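Local coordinates for protein aminotransferase AspB (Helicobacter pylori 26695, PDB 3EZS) that probably works as a pyridoxal 5'-phosphate-dependent aminotransferase, moving amino groups between amino acids and keto acids, at residues E320-A323 and K324-Q328; L365-I368 and E369-E373; N287-A290 and N291-K294. All blocks are in the same frame, centred on the assembly; numbering follows the deposited sequence. Where two conformers were deposited one is given.

Interaction 1 (E320-A323 and K324-Q328); sequences ENFA and KTLYQ
Glu320, Asn321, Phe322 and Ala323 offer their carbonyls in turn to the backbone N of Lys324, Thr325, Leu326 and Tyr327, a run of i to i+4 bonds between 3.0 and 3.1 Å from O to N along the first turns of helix 319-330. Asn321 O carries two donors of the same residue: Thr325 N on a nearly straight bond (169° at the hydrogen) and Thr325 OG1, also at 3.0 Å from Asn321 O. The two reach that oxygen from opposite faces of its carbonyl plane. The hydroxyl gets there because OG1 sits beside the backbone N of its own residue, chi1 -58°, which turns it back along the helix. Such a threonine hydroxyl bonded to the carbonyl one turn earlier is a familiar helix feature; here the helix belongs to what is probably the small domain of a fold type I aminotransferase. On the outer side, Asn321 and Lys324 run alongside each other, and the lysine, bent at chi3, brings NZ to Asn321 OD1 at 3.3 Å, a weak bond. Glu320 OE1 stays 6.8 Å from Lys324 NZ, too far for a salt bridge, and any attraction between the charges is probably weak; the other carboxylate oxygen of Glu320, OE2, is hydrogen-bonded to Tyr339 OH. The inner side is apolar: Leu326 CD2 approaches the ring of Phe322 obliquely, 4.2 Å from CE2, though this belongs to one of two leucine conformers and is doubtful. Ala323 is buried, its methyl against Leu15 of helix 8-16, and Lys324 also touches that leucine.

Interaction 2 (L365-I368 and E369-E373); sequences LEII and ETYRE
The ring of Tyr371 meets Ile367 with its edge: Ile367 O lies in the ring plane, 3.3 Å from CD1, while CG2 of the isoleucine comes to 4.0 Å from CE1 as the two side chains run the same way. A second flat group, the guanidinium of Arg372, has Glu369 OE1 at its edge, almost exactly in plane. Both arrangements belong to the last turns of helix 358-372, before Glu373 leaves helical geometry. The arginine grips side-on, NE at 2.9 Å and NH2 at 3.0 Å from the single oxygen Glu369 OE1; NH2 meets its syn lone pair, and NE comes from the same syn side but out of the carboxylate plane. Bends at chi2 of Glu369 and chi3 of Arg372 bring the groups together. Both members of the salt bridge have further partners: Glu369 OE2 takes the N-H of Lys301, and Arg372 gives NH2 to Lys301 O and NH1 to Pro315 O, which ties the helix end to the chain just after helix 280-299 and to strand 311-315. Tyr371 OH is hydrogen-bonded to Glu330 on helix 319-330. Near the C-terminal end the bonding becomes less regular: Arg372 N makes a weak bond to Ile368 O (3.3 Å), while Glu369 O takes both Arg372 N and Glu373 N. Ile367 O likewise has two donors. Tyr371 N lies in its carbonyl plane, and Thr370 OG1, rotated between backbone N and carbonyl carbon (chi1 64°), sits on a lone pair of Ile367 O at 2.5 Å, a length so short that it is doubtful.

Interaction 3 (N287-A290 and N291-K294); sequences NIYA and NNLK
Asn292 fits closely against Ile288 and Tyr289 on the buried flank of helix 280-299, while Asn287 and Asn291 meet more loosely on a partly exposed flank. On the tight side Ile288 O accepts Asn292 N at 2.9 Å and has Asn292 CG only 3.1 Å away, because the amide lies beside its own backbone N (chi1 -67°) and folds back over the preceding turn. Asn292 OD1 and Ile288 O are both acceptors, so their closeness is no bond; OD1 is instead hydrogen-bonded to Thr358 OG1, and ND2 gives its hydrogens to Leu354 O and Tyr356 O. These partners hold the amide steeply inclined to the Tyr289 ring, 80° between planes, with ND2 4.1 Å from Tyr289 CD1 on an oblique approach. CG2 of Ile288 runs alongside, 4.0 Å from Asn292 ND2. On the other flank the amides of Asn287 and Asn291 stand nearly perpendicular, 81° between planes, with Asn287 OD1 3.3 Å from Asn291 ND2; Asn287 has more than one conformer, so this approach is doubtful. The backbone bond beneath them is regular, Asn291 N to Asn287 O at 3.0 Å. Lys294 passes its CG 3.4 Å from Ala290 O, and NZ forms a salt bridge with Glu201. Through Asn292 this helix, in a probable fold type I aminotransferase, is held to the loop between strand 349-353 and helix 358-372, whose first turn also touches Ile288 and Asn291; Tyr289 meets Phe310, just ahead of strand 311-315.

Along the chain interaction 3 comes first, in helix 280-299, then interaction 1 in helix 319-330 and interaction 2 near the end of helix 358-372. Each closes no more than successive helical turns; they follow in series, and none nests in or crosses another. Interactions 1 and 2 touch: Phe322 and Thr325 lie against Tyr371, and Leu326, in the conformer given, packs on Ile368, so the two helices share an apolar seam. Interaction 3 stands apart, nearest atoms about 5 Å from interaction 2 and about 15 Å from interaction 1, yet helix 280-299 also packs on helix 358-372, which thereby joins all three.

Interaction 1 (E320-A323 and K324-Q328)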
loop_
_atom_site.group_PDB
_atom_site.type_symbol
_atom_site.label_atom_id
_atom_site.label_comp_id
_atom_site.label_asym_id
_atom_site.label_seq_id
_atom_site.Cartn_x
_atom_site.Cartn_y
_atom_site.Cartn_z
ATOM N N GLU A 320 30.713 2.548 -15.813
ATOM C CA GLU A 320 30.241 3.877 -16.201
ATOM C C GLU A 320 30.739 4.266 -17.583
ATOM O O GLU A 320 29.960 4.662 -18.449
ATOM C CB GLU A 320 30.655 4.936 -15.171
ATOM C CG GLU A 320 29.819 4.957 -13.873
ATOM C CD GLU A 320 30.086 6.233 -13.065
ATOM O OE1 GLU A 320 31.232 6.414 -12.583
ATOM O OE2 GLU A 320 29.148 7.061 -12.928
ATOM N N ASN A 321 32.044 4.140 -17.786
ATOM C CA ASN A 321 32.643 4.425 -19.071
ATOM C C ASN A 321 32.144 3.539 -20.207
ATOM O O ASN A 321 31.975 4.023 -21.336
ATOM C CB ASN A 321 34.167 4.326 -18.972
ATOM C CG ASN A 321 34.768 5.463 -18.158
ATOM O OD1 ASN A 321 34.075 6.419 -17.785
ATOM N ND2 ASN A 321 36.060 5.372 -17.894
ATOM N N PHE A 322 31.926 2.258 -19.917
ATOM C CA PHE A 322 31.431 1.314 -20.914
ATOM C C PHE A 322 30.005 1.694 -21.310
ATOM O O PHE A 322 29.651 1.638 -22.477
ATOM C CB PHE A 322 31.477 -0.119 -20.359
ATOM C CG PHE A 322 31.141 -1.190 -21.368
ATOM C CD1 PHE A 322 32.114 -1.705 -22.201
ATOM C CD2 PHE A 322 29.860 -1.708 -21.456
ATOM C CE1 PHE A 322 31.808 -2.697 -23.130
ATOM C CE2 PHE A 322 29.553 -2.707 -22.360
ATOM C CZ PHE A 322 30.533 -3.195 -23.216
ATOM N N ALA A 323 29.197 2.080 -20.328
ATOM C CA ALA A 323 27.811 2.487 -20.591
ATOM C C ALA A 323 27.771 3.696 -21.515
ATOM O O ALA A 323 26.963 3.714 -22.429
ATOM C CB ALA A 323 27.043 2.790 -19.288
ATOM N N LYS A 324 28.640 4.683 -21.258
ATOM C CA LYS A 324 28.728 5.919 -22.045
ATOM C C LYS A 324 29.112 5.639 -23.473
ATOM O O LYS A 324 28.469 6.138 -24.385
ATOM C CB LYS A 324 29.727 6.926 -21.422
ATOM C CG LYS A 324 29.111 7.929 -20.435
ATOM C CD LYS A 324 30.079 8.430 -19.338
ATOM C CE LYS A 324 31.438 8.909 -19.818
ATOM N NZ LYS A 324 32.386 9.122 -18.671
ATOM N N THR A 325 30.177 4.860 -23.649
ATOM C CA THR A 325 30.666 4.481 -24.973
ATOM C C THR A 325 29.611 3.735 -25.785
ATOM O O THR A 325 29.383 4.059 -26.960
ATOM C CB THR A 325 31.943 3.590 -24.887
ATOM O OG1 THR A 325 32.954 4.298 -24.175
ATOM C CG2 THR A 325 32.483 3.253 -26.293
ATOM N N LEU A 326 28.964 2.747 -25.167
ATOM C CA LEU A 326 27.967 1.957 -25.874
ATOM C C LEU A 326 26.752 2.809 -26.293
ATOM O O LEU A 326 26.233 2.661 -27.393
ATOM C CB LEU A 326 27.549 0.764 -25.005
ATOM C CG LEU A 326 26.711 -0.336 -25.649
ATOM C CD1 LEU A 326 27.473 -1.076 -26.723
ATOM C CD2 LEU A 326 26.248 -1.295 -24.576
ATOM N N TYR A 327 26.311 3.693 -25.413
ATOM C CA TYR A 327 25.170 4.539 -25.708
ATOM C C TYR A 327 25.494 5.569 -26.791
ATOM O O TYR A 327 24.702 5.797 -27.710
ATOM C CB TYR A 327 24.708 5.235 -24.445
ATOM C CG TYR A 327 23.467 6.055 -24.625
ATOM C CD1 TYR A 327 22.248 5.440 -24.909
ATOM C CD2 TYR A 327 23.485 7.435 -24.455
ATOM C CE1 TYR A 327 21.086 6.186 -25.063
ATOM C CE2 TYR A 327 22.328 8.189 -24.606
ATOM C CZ TYR A 327 21.131 7.556 -24.900
ATOM O OH TYR A 327 19.980 8.291 -25.040
ATOM N N GLN A 328 26.648 6.207 -26.658
ATOM C CA GLN A 328 27.127 7.186 -27.618
ATOM C C GLN A 328 27.213 6.617 -29.028
ATOM O O GLN A 328 26.722 7.213 -29.973
ATOM C CB GLN A 328 28.521 7.631 -27.160
ATOM C CG GLN A 328 29.358 8.469 -28.097
ATOM C CD GLN A 328 28.816 9.846 -28.303
ATOM O OE1 GLN A 328 29.406 10.819 -27.830
ATOM N NE2 GLN A 328 27.673 9.951 -28.991
#

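Interaction 2 (L365-I368 and E369-E373)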
loop_
_atom_site.group_PDB
_atom_site.type_symbol
_atom_site.label_atom_id
_atom_site.label_comp_id
_atom_site.label_asym_id
_atom_site.label_seq_id
_atom_site.Cartn_x
_atom_site.Cartn_y
_atom_site.Cartn_z
ATOM N N LEU A 365 23.407 -7.897 -28.486
ATOM C CA LEU A 365 24.329 -8.620 -27.606
ATOM C C LEU A 365 25.655 -8.857 -28.303
ATOM O O LEU A 365 26.704 -8.783 -27.667
ATOM C CB LEU A 365 23.723 -9.940 -27.098
ATOM C CG LEU A 365 22.493 -9.861 -26.179
ATOM C CD1 LEU A 365 21.992 -11.266 -25.853
ATOM C CD2 LEU A 365 22.803 -9.101 -24.905
ATOM N N GLU A 366 25.621 -9.142 -29.606
ATOM C CA GLU A 366 26.864 -9.303 -30.379
ATOM C C GLU A 366 27.677 -8.001 -30.423
ATOM O O GLU A 366 28.914 -8.008 -30.292
ATOM C CB GLU A 366 26.561 -9.781 -31.797
ATOM C CG GLU A 366 26.116 -11.243 -31.814
ATOM C CD GLU A 366 25.775 -11.796 -33.207
ATOM O OE1 GLU A 366 25.682 -11.019 -34.198
ATOM O OE2 GLU A 366 25.607 -13.039 -33.292
ATOM N N ILE A 367 26.958 -6.896 -30.605
ATOM C CA ILE A 367 27.559 -5.578 -30.657
ATOM C C ILE A 367 28.263 -5.292 -29.334
ATOM O O ILE A 367 29.433 -4.891 -29.309
ATOM C CB ILE A 367 26.496 -4.506 -30.958
ATOM C CG1 ILE A 367 26.010 -4.639 -32.402
ATOM C CG2 ILE A 367 27.072 -3.117 -30.797
ATOM C CD1 ILE A 367 24.807 -3.756 -32.751
ATOM N N ILE A 368 27.548 -5.526 -28.239
ATOM C CA ILE A 368 28.110 -5.342 -26.918
ATOM C C ILE A 368 29.431 -6.106 -26.789
ATOM O O ILE A 368 30.429 -5.540 -26.338
ATOM C CB ILE A 368 27.116 -5.776 -25.824
ATOM C CG1 ILE A 368 25.969 -4.760 -25.722
ATOM C CG2 ILE A 368 27.821 -5.902 -24.429
ATOM C CD1 ILE A 368 24.773 -5.185 -24.767
ATOM N N GLU A 369 29.440 -7.377 -27.211
ATOM C CA GLU A 369 30.638 -8.208 -27.118
ATOM C C GLU A 369 31.803 -7.621 -27.912
ATOM O O GLU A 369 32.930 -7.643 -27.421
ATOM C CB GLU A 369 30.345 -9.666 -27.518
ATOM C CG GLU A 369 31.564 -10.648 -27.460
ATOM C CD GLU A 369 32.115 -10.909 -26.046
ATOM O OE1 GLU A 369 31.652 -10.294 -25.071
ATOM O OE2 GLU A 369 33.020 -11.757 -25.898
ATOM N N THR A 370 31.543 -7.074 -29.107
ATOM C CA THR A 370 32.612 -6.446 -29.897
ATOM C C THR A 370 33.281 -5.284 -29.135
ATOM O O THR A 370 34.464 -5.064 -29.288
ATOM C CB THR A 370 32.139 -5.920 -31.285
ATOM O OG1 THR A 370 31.188 -4.867 -31.105
ATOM C CG2 THR A 370 31.518 -7.042 -32.161
ATOM N N TYR A 371 32.536 -4.545 -28.316
ATOM C CA TYR A 371 33.141 -3.434 -27.539
ATOM C C TYR A 371 33.947 -3.908 -26.333
ATOM O O TYR A 371 34.839 -3.211 -25.846
ATOM C CB TYR A 371 32.071 -2.439 -27.065
ATOM C CG TYR A 371 31.642 -1.484 -28.150
ATOM C CD1 TYR A 371 30.710 -1.855 -29.093
ATOM C CD2 TYR A 371 32.197 -0.210 -28.236
ATOM C CE1 TYR A 371 30.324 -0.976 -30.109
ATOM C CE2 TYR A 371 31.822 0.672 -29.233
ATOM C CZ TYR A 371 30.888 0.283 -30.167
ATOM O OH TYR A 371 30.518 1.150 -31.151
ATOM N N ARG A 372 33.636 -5.107 -25.880
ATOM C CA ARG A 372 34.223 -5.674 -24.689
ATOM C C ARG A 372 35.438 -6.511 -25.007
ATOM O O ARG A 372 36.449 -6.428 -24.316
ATOM C CB ARG A 372 33.152 -6.545 -24.032
ATOM C CG ARG A 372 33.346 -6.814 -22.581
ATOM C CD ARG A 372 32.172 -7.598 -22.036
ATOM N NE ARG A 372 32.223 -8.961 -22.523
ATOM C CZ ARG A 372 32.766 -9.986 -21.874
ATOM N NH1 ARG A 372 33.272 -9.844 -20.654
ATOM N NH2 ARG A 372 32.768 -11.185 -22.448
ATOM N N GLU A 373 35.354 -7.306 -26.071
ATOM C CA GLU A 373 36.432 -8.241 -26.415
ATOM C C GLU A 373 37.761 -7.555 -26.723
ATOM O O GLU A 373 37.792 -6.389 -27.140
ATOM C CB GLU A 373 36.011 -9.153 -27.579
ATOM C CG GLU A 373 35.911 -8.463 -28.950
ATOM C CD GLU A 373 35.198 -9.324 -29.984
ATOM O OE1 GLU A 373 34.837 -10.475 -29.662
ATOM O OE2 GLU A 373 34.980 -8.847 -31.116
#

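Interaction 3 (N287-A290 and N291-K294)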
loop_
_atom_site.group_PDB
_atom_site.type_symbol
_atom_site.label_atom_id
_atom_site.label_comp_id
_atom_site.label_asym_id
_atom_site.label_seq_id
_atom_site.Cartn_x
_atom_site.Cartn_y
_atom_site.Cartn_z
ATOM N N ASN A 287 10.491 -19.808 -20.802
ATOM C CA ASN A 287 11.220 -20.315 -21.933
ATOM C C ASN A 287 11.936 -19.208 -22.713
ATOM O O ASN A 287 13.029 -19.423 -23.185
ATOM C CB ASN A 287 10.307 -21.081 -22.865
ATOM C CG ASN A 287 11.077 -21.787 -23.919
ATOM O OD1 ASN A 287 11.026 -21.406 -25.082
ATOM N ND2 ASN A 287 11.887 -22.764 -23.507
ATOM N N ILE A 288 11.317 -18.035 -22.820
ATOM C CA ILE A 288 11.934 -16.903 -23.506
ATOM C C ILE A 288 13.156 -16.446 -22.713
ATOM O O ILE A 288 14.225 -16.247 -23.280
ATOM C CB ILE A 288 10.970 -15.708 -23.688
ATOM C CG1 ILE A 288 9.805 -16.059 -24.615
ATOM C CG2 ILE A 288 11.695 -14.505 -24.299
ATOM C CD1 ILE A 288 8.720 -14.960 -24.620
ATOM N N TYR A 289 13.005 -16.298 -21.403
ATOM C CA TYR A 289 14.139 -15.903 -20.572
ATOM C C TYR A 289 15.220 -16.989 -20.545
ATOM O O TYR A 289 16.397 -16.668 -20.453
ATOM C CB TYR A 289 13.715 -15.557 -19.148
ATOM C CG TYR A 289 12.707 -14.427 -19.040
ATOM C CD1 TYR A 289 12.955 -13.190 -19.608
ATOM C CD2 TYR A 289 11.519 -14.601 -18.335
ATOM C CE1 TYR A 289 12.025 -12.145 -19.505
ATOM C CE2 TYR A 289 10.589 -13.575 -18.221
ATOM C CZ TYR A 289 10.847 -12.354 -18.806
ATOM O OH TYR A 289 9.929 -11.353 -18.676
ATOM N N ALA A 290 14.814 -18.259 -20.630
ATOM C CA ALA A 290 15.749 -19.383 -20.686
ATOM C C ALA A 290 16.615 -19.244 -21.914
ATOM O O ALA A 290 17.840 -19.330 -21.817
ATOM C CB ALA A 290 15.005 -20.711 -20.736
ATOM N N ASN A 291 15.968 -19.018 -23.058
ATOM C CA ASN A 291 16.670 -18.824 -24.337
ATOM C C ASN A 291 17.499 -17.551 -24.416
ATOM O O ASN A 291 18.504 -17.521 -25.140
ATOM C CB ASN A 291 15.699 -18.902 -25.511
ATOM C CG ASN A 291 15.147 -20.312 -25.723
ATOM O OD1 ASN A 291 15.829 -21.299 -25.447
ATOM N ND2 ASN A 291 13.931 -20.406 -26.258
ATOM N N ASN A 292 17.096 -16.507 -23.691
ATOM C CA ASN A 292 17.893 -15.269 -23.634
ATOM C C ASN A 292 19.236 -15.530 -22.953
ATOM O O ASN A 292 20.278 -15.146 -23.483
ATOM C CB ASN A 292 17.138 -14.128 -22.925
ATOM C CG ASN A 292 15.921 -13.661 -23.697
ATOM O OD1 ASN A 292 15.727 -14.054 -24.847
ATOM N ND2 ASN A 292 15.103 -12.806 -23.080
ATOM N N LEU A 293 19.208 -16.208 -21.799
ATOM C CA LEU A 293 20.437 -16.550 -21.069
ATOM C C LEU A 293 21.357 -17.455 -21.893
ATOM O O LEU A 293 22.573 -17.271 -21.878
ATOM C CB LEU A 293 20.128 -17.259 -19.736
ATOM C CG LEU A 293 19.409 -16.536 -18.605
ATOM C CD1 LEU A 293 19.187 -17.487 -17.403
ATOM C CD2 LEU A 293 20.184 -15.285 -18.173
ATOM N N LYS A 294 20.778 -18.436 -22.593
ATOM C CA LYS A 294 21.551 -19.326 -23.466
ATOM C C LYS A 294 22.247 -18.568 -24.570
ATOM O O LYS A 294 23.417 -18.828 -24.863
ATOM C CB LYS A 294 20.654 -20.395 -24.119
ATOM C CG LYS A 294 20.117 -21.424 -23.149
ATOM C CD LYS A 294 19.276 -22.503 -23.848
ATOM C CE LYS A 294 18.662 -23.457 -22.828
ATOM N NZ LYS A 294 19.669 -24.066 -21.927
#